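Local coordinates for phospho-2-dehydro-3-deoxyheptonate aldolase (Francisella tularensis, PDB 3TQK), which probably catalyses the condensation of phosphoenolpyruvate with D-erythrose 4-phosphate to DAHP, the first step of chorismate biosynthesis, at residues L153-E165 with A178-V192. Residues are numbered along the deposited sequence; the frame is centred on the assembly and turned at random.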
loop_
_atom_site.group_PDB
_atom_site.type_symbol
_atom_site.label_atom_id
_atom_site.label_comp_id
_atom_site.label_asym_id
_atom_site.label_seq_id
_atom_site.Cartn_x
_atom_site.Cartn_y
_atom_site.Cartn_z
ATOM N N LEU A 153 17.005 5.416 -14.652
ATOM C CA LEU A 153 17.943 6.430 -14.149
ATOM C C LEU A 153 18.217 6.249 -12.644
ATOM O O LEU A 153 19.013 6.977 -12.055
ATOM C CB LEU A 153 17.366 7.819 -14.397
ATOM C CG LEU A 153 17.272 8.242 -15.862
ATOM C CD1 LEU A 153 16.297 9.401 -16.027
ATOM C CD2 LEU A 153 18.650 8.596 -16.411
ATOM N N ILE A 154 17.565 5.254 -12.040
ATOM C CA ILE A 154 17.651 5.001 -10.600
ATOM C C ILE A 154 18.589 3.819 -10.321
ATOM O O ILE A 154 18.431 2.723 -10.896
ATOM C CB ILE A 154 16.265 4.704 -10.021
ATOM C CG1 ILE A 154 15.379 5.945 -10.151
ATOM C CG2 ILE A 154 16.343 4.238 -8.555
ATOM C CD1 ILE A 154 15.965 7.190 -9.537
ATOM N N THR A 155 19.564 4.080 -9.446
ATOM C CA THR A 155 20.534 3.093 -8.981
ATOM C C THR A 155 19.994 2.273 -7.811
ATOM O O THR A 155 20.199 1.067 -7.741
ATOM C CB THR A 155 21.797 3.794 -8.515
ATOM O OG1 THR A 155 22.480 4.338 -9.655
ATOM C CG2 THR A 155 22.725 2.814 -7.742
ATOM N N TRP A 156 19.317 2.954 -6.897
ATOM C CA TRP A 156 18.814 2.360 -5.675
ATOM C C TRP A 156 17.477 2.995 -5.365
ATOM O O TRP A 156 17.341 4.207 -5.444
ATOM C CB TRP A 156 19.762 2.658 -4.521
ATOM C CG TRP A 156 19.306 2.162 -3.200
ATOM C CD1 TRP A 156 19.615 0.966 -2.632
ATOM C CD2 TRP A 156 18.489 2.852 -2.260
ATOM N NE1 TRP A 156 19.029 0.863 -1.408
ATOM C CE2 TRP A 156 18.338 2.013 -1.151
ATOM C CE3 TRP A 156 17.856 4.098 -2.253
ATOM C CZ2 TRP A 156 17.585 2.372 -0.047
ATOM C CZ3 TRP A 156 17.116 4.455 -1.153
ATOM C CH2 TRP A 156 16.981 3.595 -0.066
ATOM N N GLY A 157 16.495 2.183 -5.002
ATOM C CA GLY A 157 15.165 2.703 -4.688
ATOM C C GLY A 157 14.654 2.215 -3.364
ATOM O O GLY A 157 15.205 1.286 -2.800
ATOM N N ALA A 158 13.578 2.827 -2.881
ATOM C CA ALA A 158 12.995 2.457 -1.602
ATOM C C ALA A 158 11.504 2.208 -1.701
ATOM O O ALA A 158 10.811 2.865 -2.485
ATOM C CB ALA A 158 13.256 3.540 -0.573
ATOM N N ILE A 159 11.026 1.262 -0.884
ATOM C CA ILE A 159 9.614 1.126 -0.573
ATOM C C ILE A 159 9.437 1.717 0.814
ATOM O O ILE A 159 10.143 1.336 1.754
ATOM C CB ILE A 159 9.165 -0.341 -0.592
ATOM C CG1 ILE A 159 9.457 -0.972 -1.963
ATOM C CG2 ILE A 159 7.672 -0.462 -0.260
ATOM C CD1 ILE A 159 8.800 -0.226 -3.132
ATOM N N GLY A 160 8.505 2.657 0.945
ATOM C CA GLY A 160 8.336 3.404 2.195
ATOM C C GLY A 160 7.695 2.601 3.303
ATOM O O GLY A 160 7.158 1.518 3.067
ATOM N N ALA A 161 7.764 3.129 4.518
ATOM C CA ALA A 161 7.214 2.465 5.693
ATOM C C ALA A 161 5.716 2.190 5.555
ATOM O O ALA A 161 5.206 1.200 6.081
ATOM C CB ALA A 161 7.467 3.314 6.944
ATOM N N ARG A 162 5.022 3.085 4.858
ATOM C CA ARG A 162 3.584 3.013 4.730
ATOM C C ARG A 162 3.094 1.988 3.702
ATOM O O ARG A 162 1.899 1.651 3.706
ATOM C CB ARG A 162 3.027 4.404 4.416
ATOM C CG ARG A 162 2.999 5.297 5.646
ATOM C CD ARG A 162 2.498 6.687 5.373
ATOM N NE ARG A 162 1.222 6.707 4.646
ATOM C CZ ARG A 162 0.430 7.774 4.541
ATOM N NH1 ARG A 162 0.755 8.921 5.137
ATOM N NH2 ARG A 162 -0.709 7.693 3.852
ATOM N N THR A 163 3.998 1.503 2.839
ATOM C CA THR A 163 3.639 0.546 1.793
ATOM C C THR A 163 4.411 -0.783 1.896
ATOM O O THR A 163 4.364 -1.597 0.974
ATOM C CB THR A 163 3.827 1.165 0.402
ATOM O OG1 THR A 163 5.083 1.834 0.344
ATOM C CG2 THR A 163 2.722 2.173 0.115
ATOM N N VAL A 164 5.058 -1.018 3.041
ATOM C CA VAL A 164 5.913 -2.182 3.230
ATOM C C VAL A 164 5.106 -3.486 3.292
ATOM O O VAL A 164 5.614 -4.541 2.922
ATOM C CB VAL A 164 6.803 -2.048 4.511
ATOM C CG1 VAL A 164 5.963 -2.124 5.768
ATOM C CG2 VAL A 164 7.887 -3.139 4.525
ATOM N N GLU A 165 3.858 -3.401 3.752
ATOM C CA GLU A 165 2.946 -4.537 3.739
ATOM C C GLU A 165 2.115 -4.595 2.461
ATOM O O GLU A 165 1.233 -5.438 2.340
ATOM C CB GLU A 165 2.000 -4.477 4.920
ATOM C CG GLU A 165 2.616 -4.770 6.270
ATOM C CD GLU A 165 1.576 -4.709 7.365
ATOM O OE1 GLU A 165 1.215 -3.577 7.749
ATOM O OE2 GLU A 165 1.114 -5.777 7.825
ATOM N N ALA A 178 16.826 -1.691 -10.276
ATOM C CA ALA A 178 17.526 -1.071 -9.153
ATOM C C ALA A 178 17.556 -1.998 -7.939
ATOM O O ALA A 178 16.686 -2.843 -7.773
ATOM C CB ALA A 178 16.844 0.245 -8.776
ATOM N N SER A 179 18.569 -1.841 -7.099
ATOM C CA SER A 179 18.513 -2.411 -5.761
ATOM C C SER A 179 17.398 -1.689 -4.996
ATOM O O SER A 179 17.116 -0.522 -5.273
ATOM C CB SER A 179 19.854 -2.245 -5.049
ATOM O OG SER A 179 20.845 -3.058 -5.639
ATOM N N ILE A 180 16.767 -2.380 -4.051
ATOM C CA ILE A 180 15.618 -1.837 -3.339
ATOM C C ILE A 180 15.730 -2.075 -1.835
ATOM O O ILE A 180 15.934 -3.193 -1.405
ATOM C CB ILE A 180 14.302 -2.481 -3.804
ATOM C CG1 ILE A 180 14.088 -2.289 -5.302
ATOM C CG2 ILE A 180 13.114 -1.904 -3.029
ATOM C CD1 ILE A 180 13.923 -0.830 -5.708
ATOM N N GLY A 181 15.582 -1.018 -1.048
ATOM C CA GLY A 181 15.437 -1.134 0.385
ATOM C C GLY A 181 13.979 -0.970 0.797
ATOM O O GLY A 181 13.244 -0.171 0.204
ATOM N N PHE A 182 13.566 -1.740 1.809
ATOM C CA PHE A 182 12.207 -1.711 2.343
ATOM C C PHE A 182 12.246 -1.210 3.775
ATOM O O PHE A 182 12.874 -1.826 4.646
ATOM C CB PHE A 182 11.601 -3.115 2.370
ATOM C CG PHE A 182 11.360 -3.718 1.011
ATOM C CD1 PHE A 182 12.406 -4.225 0.263
ATOM C CD2 PHE A 182 10.077 -3.815 0.496
ATOM C CE1 PHE A 182 12.181 -4.806 -0.991
ATOM C CE2 PHE A 182 9.852 -4.409 -0.761
ATOM C CZ PHE A 182 10.901 -4.898 -1.491
ATOM N N LYS A 183 11.545 -0.116 4.034
ATOM C CA LYS A 183 11.518 0.474 5.363
ATOM C C LYS A 183 10.685 -0.369 6.325
ATOM O O LYS A 183 9.705 -0.988 5.920
ATOM C CB LYS A 183 10.991 1.908 5.282
ATOM C CG LYS A 183 11.975 2.849 4.584
ATOM C CD LYS A 183 11.751 4.314 4.914
ATOM C CE LYS A 183 13.080 5.040 5.130
ATOM N NZ LYS A 183 12.888 6.441 5.612
ATOM N N ASN A 184 11.080 -0.424 7.592
ATOM C CA ASN A 184 10.241 -1.084 8.578
ATOM C C ASN A 184 8.956 -0.287 8.737
ATOM O O ASN A 184 8.850 0.830 8.231
ATOM C CB ASN A 184 10.970 -1.318 9.899
ATOM C CG ASN A 184 11.258 -0.048 10.666
ATOM O OD1 ASN A 184 10.354 0.569 11.232
ATOM N ND2 ASN A 184 12.529 0.312 10.745
ATOM N N ALA A 185 7.966 -0.886 9.379
ATOM C CA ALA A 185 6.640 -0.285 9.480
ATOM C C ALA A 185 6.625 0.964 10.369
ATOM O O ALA A 185 7.496 1.140 11.228
ATOM C CB ALA A 185 5.635 -1.323 9.996
ATOM N N THR A 186 5.610 1.814 10.185
ATOM C CA THR A 186 5.514 3.057 10.960
ATOM C C THR A 186 5.449 2.786 12.469
ATOM O O THR A 186 5.904 3.605 13.263
ATOM C CB THR A 186 4.325 3.938 10.513
ATOM O OG1 THR A 186 3.089 3.252 10.738
ATOM C CG2 THR A 186 4.443 4.310 9.032
ATOM N N ASN A 187 4.907 1.629 12.854
ATOM C CA ASN A 187 4.860 1.200 14.266
ATOM C C ASN A 187 6.195 0.677 14.818
ATOM O O ASN A 187 6.341 0.495 16.027
ATOM C CB ASN A 187 3.790 0.115 14.459
ATOM C CG ASN A 187 4.045 -1.107 13.601
ATOM O OD1 ASN A 187 5.121 -1.684 13.640
ATOM N ND2 ASN A 187 3.083 -1.460 12.770
ATOM N N GLY A 188 7.140 0.397 13.929
ATOM C CA GLY A 188 8.459 -0.103 14.307
ATOM C C GLY A 188 8.735 -1.545 13.907
ATOM O O GLY A 188 9.852 -2.013 14.083
ATOM N N ASP A 189 7.737 -2.244 13.356
ATOM C CA ASP A 189 7.854 -3.683 13.057
ATOM C C ASP A 189 8.843 -3.949 11.920
ATOM O O ASP A 189 8.635 -3.505 10.801
ATOM C CB ASP A 189 6.482 -4.296 12.707
ATOM C CG ASP A 189 6.484 -5.826 12.769
ATOM O OD1 ASP A 189 7.197 -6.472 11.986
ATOM O OD2 ASP A 189 5.768 -6.398 13.612
ATOM N N VAL A 190 9.895 -4.704 12.222
ATOM C CA VAL A 190 10.941 -5.054 11.257
ATOM C C VAL A 190 10.601 -6.343 10.506
ATOM O O VAL A 190 11.030 -6.542 9.366
ATOM C CB VAL A 190 12.295 -5.211 11.969
ATOM C CG1 VAL A 190 13.383 -5.713 10.999
ATOM C CG2 VAL A 190 12.696 -3.894 12.624
ATOM N N GLN A 191 9.808 -7.207 11.128
ATOM C CA GLN A 191 9.458 -8.482 10.508
ATOM C C GLN A 191 8.772 -8.270 9.164
ATOM O O GLN A 191 9.102 -8.952 8.191
ATOM C CB GLN A 191 8.578 -9.339 11.429
ATOM C CG GLN A 191 8.289 -10.744 10.888
ATOM C CD GLN A 191 9.553 -11.576 10.711
ATOM O OE1 GLN A 191 10.258 -11.861 11.677
ATOM N NE2 GLN A 191 9.846 -11.962 9.475
ATOM N N VAL A 192 7.832 -7.323 9.106
ATOM C CA VAL A 192 7.136 -7.040 7.858
ATOM C C VAL A 192 8.081 -6.589 6.756
ATOM O O VAL A 192 7.841 -6.895 5.596
ATOM C CB VAL A 192 5.975 -6.032 8.034
ATOM C CG1 VAL A 192 4.929 -6.629 8.961
ATOM C CG2 VAL A 192 6.463 -4.685 8.555
HETATM O O HOH W 1 3.586 0.685 8.212
#
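Strands 156-159 and 179-183 are neighbouring parallel staves of the TIM barrel, joined through helix 167-173 in a beta-alpha-beta crossover. Gly157 is held through both its backbone polar atoms: its N donates to Ser179 O (2.8 Å) and its O accepts from Gly181 N (2.9 Å). Ile159, two residues on, repeats the pattern, its N hydrogen-bonded to Gly181 O and its O receiving Lys183 N in a nearly straight bond (3.0 Å, 173° at the hydrogen).

On the barrel's inner side the Trp156 indole, with CG anti to its backbone N (chi1 177°), reaches across to the neighbouring strand, CZ2 standing 4.1 Å from Gly181 CA; Trp156 NE1 is hydrogen-bonded to His227 NE2. On the other face Ile159 and Phe182 lie side by side, pointing the same way, with Ile159 CG1 meeting Phe182 CE2 at 3.7 Å, and Phe182 packs on helix 191-200. Lys183 leaves the strand end beside Ala161 and extends to a salt bridge with Asp263, close to the manganese ligand His266.

Beyond the strands, the side chains of Val164 and Val192 cross at about a right angle, with Val164 CG1 3.8 Å from Val192 CG2, where the loop after strand 156-159 packs on helix 191-200; Val192 N is capped by Asp189 OD1. Glu165 OE2 is hydrogen-bonded to Thr186 OG1 of the second subunit, and Thr186 OG1 to Glu165 OE2 of that subunit. Between the loops one water donates to Ala161 O (2.7 Å) and accepts from Thr186 N (3.0 Å).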